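Local coordinates for Lmo0547 protein (Listeria monocytogenes, PDB 4R9N), which probably regulates transcription as a member of the SorC family, with a putative sugar-binding domain thought to recognise a carbohydrate effector, at residues Leu7-Phe15 with Ile243-Leu254; Ala116-Lys126 with Thr198-Gly206. All blocks are in the same frame, centred on the assembly; numbering follows the deposited sequence.

The chain opens with helix 3-15, which leads into the edge strand 19-23 of the parallel sheet; it returns to this helix only at its very end, where strand 242-246 runs into the terminal helix 247-253, and this is contact 1. It therefore closes a loop spanning nearly the whole domain. Nested inside that loop is contact 2, in which 116-126, following the opposite edge strand 110-111, is met by 198-206, after the antiparallel pair 180-184 and 187-190. The two do not touch: their centres lie about 34 Å apart, on opposite sides of the chain's centre. Contact 1 ties the two termini together beside the sheet, whereas contact 2 joins two connecting segments at the far end.

Contact 1 of 2, residues Leu7-Phe15 with Ile243-Leu254; sequences LEQKLEEKF and IVITDRMAEYIL
L7, L11, K14 and F15 of the N-terminal helix pack against the last strand and the C-terminal helix in a largely apolar contact beside one edge of the central sheet. The axes of helices 7-15 and 247-253 come within 10.5 Å and cross at 44°. L11 lies at the centre of the interface: its CD1 sits 3.7 Å from A250 CB and also reaches I245 CD1, at 4.2 Å, on the adjoining strand 242-246. Its other methyl, CD2, touches both I253 CD1 and L254 CG, the latter 3.8 Å away, where the two leucine side chains cross at about a right angle. One turn earlier, L7 CD2 meets L254 CD1 at 3.5 Å, a tight carbon pair, while L7 CD1 lies against D247 CB. The fold here is a Rossmann-like three-layer arrangement: I243 points toward helix 3-15 and the end of I245 reaches that side, while V244 packs on helix 30-49, and T246 N-caps the terminal helix by accepting from M249 N. The carboxylate of D247 turns elsewhere, to T25. I253 holds CG1 between its backbone N and carbonyl carbon (chi1 67°), which carries CD1 to F15 CE2 at 4.0 Å. The F15 ring has K14 CG over the centre of one face and L11 CD2 in plane at its edge. At the rim, K14 runs past L254 in the opposite direction, its CD against L254 CD2. A bend at chi4 (92°) brings NZ to the C-terminal carboxylate, where it donates to L254 O over 3.1 Å.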
loop_
_atom_site.group_PDB
_atom_site.type_symbol
_atom_site.label_atom_id
_atom_site.label_comp_id
_atom_site.label_asym_id
_atom_site.label_seq_id
_atom_site.Cartn_x
_atom_site.Cartn_y
_atom_site.Cartn_z
ATOM N N LEU A 7 1.086 15.598 -17.386
ATOM C CA LEU A 7 1.775 15.154 -16.189
ATOM C C LEU A 7 1.892 13.630 -16.140
ATOM O O LEU A 7 2.922 13.126 -15.687
ATOM C CB LEU A 7 1.159 15.699 -14.899
ATOM C CG LEU A 7 1.290 17.194 -14.647
ATOM C CD1 LEU A 7 0.343 17.701 -13.566
ATOM C CD2 LEU A 7 2.730 17.519 -14.283
ATOM N N GLU A 8 0.849 12.919 -16.554
ATOM C CA GLU A 8 0.849 11.451 -16.532
ATOM C C GLU A 8 1.988 10.888 -17.401
ATOM O O GLU A 8 2.782 10.102 -16.940
ATOM C CB GLU A 8 -0.497 10.879 -16.962
ATOM C CG GLU A 8 -1.609 11.239 -15.989
ATOM C CD GLU A 8 -3.021 10.867 -16.436
ATOM O OE1 GLU A 8 -3.263 10.713 -17.662
ATOM O OE2 GLU A 8 -3.915 10.762 -15.541
ATOM N N GLN A 9 2.087 11.349 -18.634
ATOM C CA GLN A 9 3.206 11.029 -19.546
ATOM C C GLN A 9 4.539 11.267 -18.943
ATOM O O GLN A 9 5.448 10.466 -19.026
ATOM C CB GLN A 9 3.146 11.927 -20.792
ATOM C CG GLN A 9 2.054 11.546 -21.756
ATOM C CD GLN A 9 2.274 12.123 -23.155
ATOM O OE1 GLN A 9 2.256 13.340 -23.354
ATOM N NE2 GLN A 9 2.481 11.239 -24.128
ATOM N N LYS A 10 4.692 12.446 -18.360
ATOM C CA LYS A 10 5.966 12.823 -17.787
ATOM C C LYS A 10 6.362 11.892 -16.664
ATOM O O LYS A 10 7.485 11.505 -16.564
ATOM C CB LYS A 10 5.927 14.264 -17.301
ATOM C CG LYS A 10 6.169 15.239 -18.441
ATOM C CD LYS A 10 5.780 16.640 -18.059
ATOM C CE LYS A 10 5.699 17.530 -19.295
ATOM N NZ LYS A 10 5.797 18.941 -18.869
ATOM N N LEU A 11 5.411 11.549 -15.806
ATOM C CA LEU A 11 5.659 10.623 -14.705
ATOM C C LEU A 11 5.987 9.210 -15.188
ATOM O O LEU A 11 6.858 8.542 -14.627
ATOM C CB LEU A 11 4.435 10.561 -13.788
ATOM C CG LEU A 11 4.179 11.796 -12.950
ATOM C CD1 LEU A 11 2.750 11.842 -12.485
ATOM C CD2 LEU A 11 5.127 11.816 -11.756
ATOM N N GLU A 12 5.307 8.756 -16.226
ATOM C CA GLU A 12 5.562 7.428 -16.750
ATOM C C GLU A 12 6.983 7.322 -17.302
ATOM O O GLU A 12 7.690 6.328 -17.045
ATOM C CB GLU A 12 4.529 7.039 -17.805
ATOM C CG GLU A 12 3.136 6.883 -17.206
ATOM C CD GLU A 12 1.967 7.048 -18.154
ATOM O OE1 GLU A 12 2.211 7.325 -19.346
ATOM O OE2 GLU A 12 0.778 6.930 -17.685
ATOM N N GLU A 13 7.414 8.364 -17.995
ATOM C CA GLU A 13 8.748 8.423 -18.586
ATOM C C GLU A 13 9.802 8.525 -17.489
ATOM O O GLU A 13 10.808 7.842 -17.506
ATOM C CB GLU A 13 8.842 9.632 -19.558
ATOM C CG GLU A 13 7.879 9.554 -20.737
ATOM C CD GLU A 13 7.597 10.876 -21.490
ATOM O OE1 GLU A 13 8.144 11.965 -21.170
ATOM O OE2 GLU A 13 6.779 10.826 -22.434
ATOM N N LYS A 14 9.578 9.417 -16.523
ATOM C CA LYS A 14 10.531 9.585 -15.466
ATOM C C LYS A 14 10.781 8.282 -14.698
ATOM O O LYS A 14 11.927 7.845 -14.528
ATOM C CB LYS A 14 10.124 10.742 -14.516
ATOM C CG LYS A 14 11.080 11.017 -13.366
ATOM C CD LYS A 14 10.777 12.348 -12.684
ATOM C CE LYS A 14 11.587 12.581 -11.443
ATOM N NZ LYS A 14 12.821 13.301 -11.715
ATOM N N PHE A 15 9.716 7.676 -14.204
ATOM C CA PHE A 15 9.869 6.530 -13.301
ATOM C C PHE A 15 9.743 5.174 -13.981
ATOM O O PHE A 15 9.887 4.163 -13.329
ATOM C CB PHE A 15 8.879 6.666 -12.175
ATOM C CG PHE A 15 9.110 7.886 -11.342
ATOM C CD1 PHE A 15 10.253 8.007 -10.623
ATOM C CD2 PHE A 15 8.185 8.907 -11.295
ATOM C CE1 PHE A 15 10.499 9.118 -9.859
ATOM C CE2 PHE A 15 8.433 10.035 -10.555
ATOM C CZ PHE A 15 9.588 10.129 -9.809
ATOM N N ILE A 243 0.714 4.476 -10.309
ATOM C CA ILE A 243 0.465 5.426 -9.223
ATOM C C ILE A 243 -0.763 6.221 -9.455
ATOM O O ILE A 243 -1.103 6.576 -10.634
ATOM C CB ILE A 243 1.617 6.422 -8.992
ATOM C CG1 ILE A 243 1.999 7.208 -10.236
ATOM C CG2 ILE A 243 2.828 5.718 -8.419
ATOM C CD1 ILE A 243 2.919 8.353 -9.858
ATOM N N VAL A 244 -1.475 6.498 -8.372
ATOM C CA VAL A 244 -2.623 7.373 -8.369
ATOM C C VAL A 244 -2.253 8.467 -7.386
ATOM O O VAL A 244 -2.062 8.200 -6.177
ATOM C CB VAL A 244 -3.935 6.682 -7.920
ATOM C CG1 VAL A 244 -5.086 7.619 -8.121
ATOM C CG2 VAL A 244 -4.169 5.422 -8.759
ATOM N N ILE A 245 -2.074 9.674 -7.921
ATOM C CA ILE A 245 -1.683 10.839 -7.145
ATOM C C ILE A 245 -2.318 12.109 -7.660
ATOM O O ILE A 245 -2.883 12.131 -8.759
ATOM C CB ILE A 245 -0.160 11.056 -7.066
ATOM C CG1 ILE A 245 0.422 11.303 -8.444
ATOM C CG2 ILE A 245 0.532 9.887 -6.332
ATOM C CD1 ILE A 245 1.899 11.722 -8.356
ATOM N N THR A 246 -2.198 13.155 -6.864
ATOM C CA THR A 246 -2.754 14.439 -7.183
ATOM C C THR A 246 -1.810 15.162 -8.128
ATOM O O THR A 246 -0.631 14.845 -8.234
ATOM C CB THR A 246 -2.945 15.349 -5.951
ATOM O OG1 THR A 246 -1.714 15.585 -5.305
ATOM C CG2 THR A 246 -3.964 14.799 -4.977
ATOM N N ASP A 247 -2.316 16.156 -8.797
ATOM C CA ASP A 247 -1.424 16.967 -9.662
ATOM C C ASP A 247 -0.419 17.781 -8.878
ATOM O O ASP A 247 0.709 18.015 -9.347
ATOM C CB ASP A 247 -2.235 17.856 -10.644
ATOM C CG ASP A 247 -3.246 18.708 -9.970
ATOM O OD1 ASP A 247 -3.349 18.696 -8.701
ATOM O OD2 ASP A 247 -3.967 19.422 -10.751
ATOM N N ARG A 248 -0.811 18.208 -7.679
ATOM C CA ARG A 248 0.114 18.886 -6.752
ATOM C C ARG A 248 1.319 17.988 -6.377
ATOM O O ARG A 248 2.473 18.437 -6.387
ATOM C CB ARG A 248 -0.657 19.319 -5.507
ATOM C CG ARG A 248 -0.114 20.528 -4.756
ATOM C CD ARG A 248 -1.259 21.381 -4.212
ATOM N NE ARG A 248 -2.291 20.575 -3.552
ATOM C CZ ARG A 248 -3.533 20.982 -3.279
ATOM N NH1 ARG A 248 -4.370 20.157 -2.675
ATOM N NH2 ARG A 248 -3.935 22.195 -3.576
HETATM N N MSE A 249 1.049 16.713 -6.060
HETATM C CA MSE A 249 2.101 15.767 -5.745
HETATM C C MSE A 249 2.903 15.494 -6.988
HETATM O O MSE A 249 4.107 15.366 -6.907
HETATM C CB MSE A 249 1.531 14.431 -5.280
HETATM C CG MSE A 249 2.587 13.364 -5.061
HETATM SE SE MSE A 249 3.693 13.720 -3.449
HETATM C CE MSE A 249 2.183 14.482 -2.463
ATOM N N ALA A 250 2.242 15.345 -8.131
ATOM C CA ALA A 250 2.974 15.104 -9.374
ATOM C C ALA A 250 3.996 16.232 -9.684
ATOM O O ALA A 250 5.138 15.951 -10.079
ATOM C CB ALA A 250 2.024 14.902 -10.506
ATOM N N GLU A 251 3.603 17.478 -9.482
ATOM C CA GLU A 251 4.484 18.615 -9.790
ATOM C C GLU A 251 5.715 18.568 -8.919
ATOM O O GLU A 251 6.837 18.822 -9.372
ATOM C CB GLU A 251 3.740 19.944 -9.619
ATOM C CG GLU A 251 2.727 20.197 -10.739
ATOM C CD GLU A 251 1.613 21.186 -10.382
ATOM O OE1 GLU A 251 1.641 21.787 -9.282
ATOM O OE2 GLU A 251 0.687 21.371 -11.212
ATOM N N TYR A 252 5.485 18.203 -7.671
ATOM C CA TYR A 252 6.487 18.194 -6.667
ATOM C C TYR A 252 7.475 17.058 -6.879
ATOM O O TYR A 252 8.636 17.196 -6.531
ATOM C CB TYR A 252 5.793 18.064 -5.299
ATOM C CG TYR A 252 6.668 18.354 -4.121
ATOM C CD1 TYR A 252 7.590 19.415 -4.141
ATOM C CD2 TYR A 252 6.572 17.593 -2.962
ATOM C CE1 TYR A 252 8.403 19.683 -3.046
ATOM C CE2 TYR A 252 7.385 17.848 -1.860
ATOM C CZ TYR A 252 8.287 18.900 -1.899
ATOM O OH TYR A 252 9.072 19.143 -0.799
ATOM N N ILE A 253 7.030 15.921 -7.402
ATOM C CA ILE A 253 7.958 14.827 -7.626
ATOM C C ILE A 253 8.552 14.800 -9.033
ATOM O O ILE A 253 9.461 14.027 -9.279
ATOM C CB ILE A 253 7.375 13.441 -7.261
ATOM C CG1 ILE A 253 6.232 13.015 -8.175
ATOM C CG2 ILE A 253 6.928 13.427 -5.808
ATOM C CD1 ILE A 253 5.805 11.564 -7.941
ATOM N N LEU A 254 8.074 15.624 -9.948
ATOM C CA LEU A 254 8.645 15.619 -11.299
ATOM C C LEU A 254 9.970 16.366 -11.315
ATOM O O LEU A 254 10.992 15.819 -11.747
ATOM C CB LEU A 254 7.686 16.199 -12.337
ATOM C CG LEU A 254 6.777 15.055 -12.791
ATOM C CD1 LEU A 254 5.516 15.595 -13.456
ATOM C CD2 LEU A 254 7.515 14.064 -13.702
ATOM O OXT LEU A 254 10.016 17.499 -10.856
#

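Contact 2 of 2, residues Ala116-Lys126 with Thr198-Gly206; sequences APALVEDTEMK and TEINTHVIG
I205 CD1 meets A116 CB and V120 CG2, each 4.0 Å away, in the apolar centre between these two connecting segments, and L129 of helix 123-131 also touches I205. A second cluster forms around L119, whose CG stands opposite the backbone N (chi1 175°); its CD1 comes within 3.8 Å of H203 CB and also nears V204 CG2. K126 lays its bent chain across the interface, sliding past I205 in the opposite direction so that CD lies 3.9 Å from I205 CG1; its NZ makes a weak bond to T202 O. Between the clusters the backbones run antiparallel. V120 N donates to H203 O in a nearly straight bond (172° at the hydrogen), and I205 N donates to A118 O over 2.7 Å, approaching from above the carbonyl plane. That same A118 oxygen also receives a CA-H contact from V204. Farther out, the H203 ring has V120 O and T123 OG1 in plane at its edge. Its two nitrogens are both engaged: NE2 and T123 OG1 share a 2.7 Å hydrogen bond, while ND1 donates to E199 O at 2.8 Å. These bonds restrain rotation of the imidazole. E199 O also accepts from the N and OG1 of T202, so three donors converge on it at the weakly bonded turn of helix around 199-202. D122 is the N-cap of helix 123-131, its OD1 accepting weak bonds from E124 N and M125 N. The backbone core of the contact is a single antiparallel beta bridge, with L119 and V204 as the non-hydrogen-bonded pair, between two segments outside the main sheet.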
loop_
_atom_site.group_PDB
_atom_site.type_symbol
_atom_site.label_atom_id
_atom_site.label_comp_id
_atom_site.label_asym_id
_atom_site.label_seq_id
_atom_site.Cartn_x
_atom_site.Cartn_y
_atom_site.Cartn_z
ATOM N N ALA A 116 -3.623 -13.511 12.139
ATOM C CA ALA A 116 -2.320 -13.200 12.816
ATOM C C ALA A 116 -2.135 -11.711 13.007
ATOM O O ALA A 116 -2.736 -10.922 12.258
ATOM C CB ALA A 116 -1.160 -13.772 12.010
ATOM N N PRO A 117 -1.328 -11.299 13.997
ATOM C CA PRO A 117 -0.989 -9.862 14.141
ATOM C C PRO A 117 -0.003 -9.379 13.056
ATOM O O PRO A 117 0.738 -10.192 12.508
ATOM C CB PRO A 117 -0.278 -9.788 15.510
ATOM C CG PRO A 117 -0.292 -11.127 16.064
ATOM C CD PRO A 117 -0.584 -12.119 14.983
ATOM N N ALA A 118 0.040 -8.078 12.752
ATOM C CA ALA A 118 1.031 -7.590 11.812
ATOM C C ALA A 118 2.472 -7.680 12.298
ATOM O O ALA A 118 3.398 -7.922 11.508
ATOM C CB ALA A 118 0.735 -6.125 11.483
ATOM N N LEU A 119 2.671 -7.351 13.584
ATOM C CA LEU A 119 4.024 -7.157 14.132
ATOM C C LEU A 119 4.055 -7.993 15.374
ATOM O O LEU A 119 3.251 -7.745 16.273
ATOM C CB LEU A 119 4.321 -5.677 14.472
ATOM C CG LEU A 119 5.681 -5.375 15.169
ATOM C CD1 LEU A 119 6.820 -5.881 14.337
ATOM C CD2 LEU A 119 5.870 -3.895 15.433
ATOM N N VAL A 120 4.939 -8.996 15.397
ATOM C CA VAL A 120 5.153 -9.842 16.551
ATOM C C VAL A 120 6.631 -9.714 16.934
ATOM O O VAL A 120 7.508 -10.273 16.287
ATOM C CB VAL A 120 4.768 -11.259 16.162
ATOM C CG1 VAL A 120 4.916 -12.227 17.303
ATOM C CG2 VAL A 120 3.303 -11.258 15.682
ATOM N N GLU A 121 6.902 -8.960 17.987
ATOM C CA GLU A 121 8.249 -8.741 18.528
ATOM C C GLU A 121 8.857 -10.011 19.129
ATOM O O GLU A 121 10.055 -10.175 19.202
ATOM C CB GLU A 121 8.204 -7.680 19.634
ATOM C CG GLU A 121 7.756 -6.305 19.170
ATOM C CD GLU A 121 7.623 -5.313 20.318
ATOM O OE1 GLU A 121 7.661 -4.103 20.021
ATOM O OE2 GLU A 121 7.490 -5.727 21.492
ATOM N N ASP A 122 8.015 -10.920 19.579
ATOM C CA ASP A 122 8.508 -12.175 20.140
ATOM C C ASP A 122 8.925 -13.073 18.984
ATOM O O ASP A 122 8.080 -13.625 18.293
ATOM C CB ASP A 122 7.408 -12.818 20.958
ATOM C CG ASP A 122 7.859 -14.030 21.760
ATOM O OD1 ASP A 122 8.635 -14.865 21.306
ATOM O OD2 ASP A 122 7.312 -14.202 22.867
ATOM N N THR A 123 10.233 -13.236 18.804
ATOM C CA THR A 123 10.739 -13.910 17.627
ATOM C C THR A 123 10.252 -15.372 17.476
ATOM O O THR A 123 9.934 -15.843 16.360
ATOM C CB THR A 123 12.272 -13.888 17.688
ATOM O OG1 THR A 123 12.728 -12.509 17.840
ATOM C CG2 THR A 123 12.836 -14.507 16.423
ATOM N N GLU A 124 10.186 -16.060 18.603
ATOM C CA GLU A 124 9.745 -17.462 18.633
ATOM C C GLU A 124 8.248 -17.560 18.263
ATOM O O GLU A 124 7.799 -18.490 17.553
ATOM C CB GLU A 124 10.064 -18.026 20.028
ATOM C CG GLU A 124 9.861 -19.519 20.194
ATOM C CD GLU A 124 10.138 -19.996 21.616
ATOM O OE1 GLU A 124 9.252 -20.724 22.136
ATOM O OE2 GLU A 124 11.213 -19.653 22.205
HETATM N N MSE A 125 7.473 -16.596 18.737
HETATM C CA MSE A 125 6.013 -16.581 18.436
HETATM C C MSE A 125 5.816 -16.272 16.979
HETATM O O MSE A 125 4.961 -16.882 16.328
HETATM C CB MSE A 125 5.231 -15.534 19.222
HETATM C CG MSE A 125 3.723 -15.709 19.094
HETATM SE SE MSE A 125 2.853 -14.400 20.297
HETATM C CE MSE A 125 1.057 -15.190 20.324
ATOM N N LYS A 126 6.601 -15.315 16.494
ATOM C CA LYS A 126 6.542 -14.871 15.092
ATOM C C LYS A 126 6.781 -16.106 14.247
ATOM O O LYS A 126 6.043 -16.399 13.303
ATOM C CB LYS A 126 7.576 -13.745 14.830
ATOM C CG LYS A 126 8.208 -13.630 13.401
ATOM C CD LYS A 126 7.190 -13.388 12.320
ATOM C CE LYS A 126 7.713 -12.656 11.091
ATOM N NZ LYS A 126 8.674 -13.374 10.225
ATOM N N THR A 198 16.823 -4.209 10.155
ATOM C CA THR A 198 16.282 -3.717 11.392
ATOM C C THR A 198 15.280 -4.735 11.847
ATOM O O THR A 198 14.616 -5.404 11.035
ATOM C CB THR A 198 15.692 -2.264 11.271
ATOM O OG1 THR A 198 15.329 -1.785 12.563
ATOM C CG2 THR A 198 14.452 -2.211 10.410
ATOM N N GLU A 199 15.241 -4.898 13.157
ATOM C CA GLU A 199 14.343 -5.825 13.846
ATOM C C GLU A 199 12.911 -5.801 13.368
ATOM O O GLU A 199 12.342 -6.851 13.083
ATOM C CB GLU A 199 14.355 -5.527 15.369
ATOM C CG GLU A 199 13.436 -6.416 16.215
ATOM C CD GLU A 199 12.076 -5.804 16.571
ATOM O OE1 GLU A 199 11.893 -4.572 16.524
ATOM O OE2 GLU A 199 11.169 -6.582 16.948
ATOM N N ILE A 200 12.305 -4.612 13.316
ATOM C CA ILE A 200 10.919 -4.490 12.890
ATOM C C ILE A 200 10.640 -5.283 11.582
ATOM O O ILE A 200 9.676 -6.031 11.515
ATOM C CB ILE A 200 10.439 -3.007 12.767
ATOM C CG1 ILE A 200 10.299 -2.378 14.179
ATOM C CG2 ILE A 200 9.095 -2.956 12.057
ATOM C CD1 ILE A 200 9.651 -1.003 14.203
ATOM N N ASN A 201 11.464 -5.126 10.564
ATOM C CA ASN A 201 11.233 -5.773 9.262
ATOM C C ASN A 201 11.210 -7.285 9.354
ATOM O O ASN A 201 10.504 -7.933 8.569
ATOM C CB ASN A 201 12.222 -5.350 8.164
ATOM C CG ASN A 201 11.955 -3.934 7.643
ATOM O OD1 ASN A 201 10.821 -3.410 7.797
ATOM N ND2 ASN A 201 13.009 -3.263 7.150
ATOM N N THR A 202 11.976 -7.854 10.287
ATOM C CA THR A 202 12.007 -9.294 10.405
ATOM C C THR A 202 10.885 -9.843 11.294
ATOM O O THR A 202 10.776 -11.072 11.494
ATOM C CB THR A 202 13.360 -9.773 10.980
ATOM O OG1 THR A 202 13.528 -9.202 12.273
ATOM C CG2 THR A 202 14.518 -9.386 10.060
ATOM N N HIS A 203 10.084 -8.976 11.904
ATOM C CA HIS A 203 9.021 -9.389 12.795
ATOM C C HIS A 203 7.607 -9.095 12.249
ATOM O O HIS A 203 6.606 -9.227 12.933
ATOM C CB HIS A 203 9.264 -8.795 14.190
ATOM C CG HIS A 203 10.432 -9.433 14.906
ATOM N ND1 HIS A 203 11.752 -9.174 14.566
ATOM C CD2 HIS A 203 10.481 -10.356 15.881
ATOM C CE1 HIS A 203 12.560 -9.907 15.325
ATOM N NE2 HIS A 203 11.815 -10.598 16.161
ATOM N N VAL A 204 7.511 -8.722 10.973
ATOM C CA VAL A 204 6.234 -8.397 10.384
ATOM C C VAL A 204 5.658 -9.650 9.689
ATOM O O VAL A 204 6.374 -10.334 8.946
ATOM C CB VAL A 204 6.416 -7.237 9.372
ATOM C CG1 VAL A 204 5.150 -7.046 8.533
ATOM C CG2 VAL A 204 6.705 -5.935 10.105
ATOM N N ILE A 205 4.373 -9.915 9.902
ATOM C CA ILE A 205 3.694 -10.985 9.194
ATOM C C ILE A 205 2.955 -10.342 8.033
ATOM O O ILE A 205 1.918 -9.752 8.203
ATOM C CB ILE A 205 2.738 -11.768 10.120
ATOM C CG1 ILE A 205 3.564 -12.366 11.306
ATOM C CG2 ILE A 205 2.048 -12.879 9.316
ATOM C CD1 ILE A 205 2.807 -13.202 12.272
ATOM N N GLY A 206 3.505 -10.494 6.832
ATOM C CA GLY A 206 2.902 -9.990 5.627
ATOM C C GLY A 206 3.955 -10.067 4.522
ATOM O O GLY A 206 5.110 -10.448 4.753
HETATM O O HOH W 1 12.420 -8.741 19.095
#